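Local structure of transcriptional regulator, LacI family (Arthrobacter sp., 4RKQ) at residues A[258-262]-A[263-267]. The protein probably acts as a sugar-responsive transcriptional regulator of the LacI family, binding a small effector in its periplasmic-binding-protein-like domain. Residues are numbered along the deposited sequence; the frame is centred on the assembly and turned at random.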
loop_
_atom_site.group_PDB
_atom_site.type_symbol
_atom_site.label_atom_id
_atom_site.label_comp_id
_atom_site.label_asym_id
_atom_site.label_seq_id
_atom_site.Cartn_x
_atom_site.Cartn_y
_atom_site.Cartn_z
ATOM N N VAL A 258 12.065 22.656 -0.111
ATOM C CA VAL A 258 11.799 24.065 -0.478
ATOM C C VAL A 258 12.947 24.977 -0.004
ATOM O O VAL A 258 13.418 25.834 -0.754
ATOM C CB VAL A 258 10.460 24.578 0.082
ATOM C CG1 VAL A 258 10.321 26.094 -0.140
ATOM C CG2 VAL A 258 9.284 23.835 -0.558
ATOM N N GLY A 259 13.399 24.781 1.229
ATOM C CA GLY A 259 14.416 25.619 1.825
ATOM C C GLY A 259 15.778 25.414 1.194
ATOM O O GLY A 259 16.591 26.358 1.027
ATOM N N LEU A 260 16.050 24.181 0.818
ATOM C CA LEU A 260 17.305 23.867 0.131
ATOM C C LEU A 260 17.303 24.445 -1.273
ATOM O O LEU A 260 18.323 24.982 -1.711
ATOM C CB LEU A 260 17.556 22.347 0.071
ATOM C CG LEU A 260 17.910 21.720 1.436
ATOM C CD1 LEU A 260 17.715 20.219 1.427
ATOM C CD2 LEU A 260 19.335 22.074 1.800
ATOM N N LEU A 261 16.189 24.313 -1.997
ATOM C CA LEU A 261 16.121 24.854 -3.371
ATOM C C LEU A 261 16.202 26.388 -3.386
ATOM O O LEU A 261 16.713 26.965 -4.327
ATOM C CB LEU A 261 14.844 24.420 -4.124
ATOM C CG LEU A 261 14.784 22.927 -4.480
ATOM C CD1 LEU A 261 13.374 22.593 -4.933
ATOM C CD2 LEU A 261 15.837 22.497 -5.493
ATOM N N SER A 262 15.646 27.024 -2.370
ATOM C CA SER A 262 15.571 28.476 -2.317
ATOM C C SER A 262 16.831 29.126 -1.784
ATOM O O SER A 262 16.997 30.319 -1.921
ATOM C CB SER A 262 14.393 28.893 -1.454
ATOM O OG SER A 262 14.681 28.734 -0.076
ATOM N N GLY A 263 17.708 28.348 -1.157
ATOM C CA GLY A 263 18.879 28.885 -0.485
ATOM C C GLY A 263 18.586 29.289 0.946
ATOM O O GLY A 263 19.482 29.694 1.679
ATOM N N ALA A 264 17.346 29.128 1.384
ATOM C CA ALA A 264 17.024 29.405 2.769
ATOM C C ALA A 264 17.766 28.475 3.735
ATOM O O ALA A 264 18.075 28.883 4.840
ATOM C CB ALA A 264 15.524 29.358 3.021
ATOM N N VAL A 265 18.043 27.239 3.319
ATOM C CA VAL A 265 18.728 26.264 4.165
ATOM C C VAL A 265 20.024 25.866 3.474
ATOM O O VAL A 265 20.047 25.582 2.280
ATOM C CB VAL A 265 17.852 25.004 4.427
ATOM C CG1 VAL A 265 18.683 23.903 5.103
ATOM C CG2 VAL A 265 16.614 25.336 5.233
ATOM N N THR A 266 21.120 25.848 4.217
ATOM C CA THR A 266 22.382 25.433 3.646
ATOM C C THR A 266 22.458 23.916 3.654
ATOM O O THR A 266 22.179 23.301 4.685
ATOM C CB THR A 266 23.581 25.979 4.449
ATOM O OG1 THR A 266 23.589 27.396 4.351
ATOM C CG2 THR A 266 24.903 25.455 3.896
ATOM N N PRO A 267 22.840 23.319 2.517
ATOM C CA PRO A 267 22.954 21.874 2.422
ATOM C C PRO A 267 23.987 21.369 3.406
ATOM O O PRO A 267 25.084 21.921 3.518
ATOM C CB PRO A 267 23.429 21.631 0.995
ATOM C CG PRO A 267 23.110 22.881 0.240
ATOM C CD PRO A 267 23.106 23.988 1.230
HETATM O O HOH W 1 20.580 25.632 -0.375
#
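Val265 lies over the last turn of the helix at Gly259. Its amide nitrogen gives a hydrogen bond to the carbonyl oxygen of Gly259 (Val265 N to Gly259 O, 2.9 Å), entering from well above the carbonyl plane, about 60° out of it. The bond links residues six apart, so the turn closes back on the last helical turn. A second backbone bond, from Gly263 N to Leu260 O, is weak at 3.5 Å. A water donates hydrogen bonds to that same oxygen, 2.7 Å from Leu260 O, and to Val265 O, so that it ties the helix end to the outgoing chain.

Ser262 adds a side-chain bond. With chi1 at 76°, OG sits between its own backbone N and carbonyl carbon and turns forward to accept the N-H of Ala264 (OG to Ala264 N, 3.1 Å), closing an ST turn; the methyl of Ala264 lies beside the same oxygen.

The apolar part centres on Leu260. Its CB starts away from the following residues, but the CD2 branch bends back to meet Val265 CG1 at 3.8 Å and lies against Pro267, 3.7 Å from CA. Val265, with CG1 anti to its backbone N, sends CG2 the other way, over the bare CA of Gly259 at 4.1 Å. Pro267 also touches Ala105, and Val265 Ser272.

Gly263, with a positive phi of 87°, is the first residue to leave helical angles and turns the chain away from the helix. This glycine and its weak bond to Leu260 O resemble a Schellman motif, but the bond to Gly259 O comes from Val265, one residue later than in that motif. The arrangement is thus a Schellman-like glycine C-cap, ending helix 246-262 before the chain continues to strand 273-281 of the periplasmic-binding-protein-like fold.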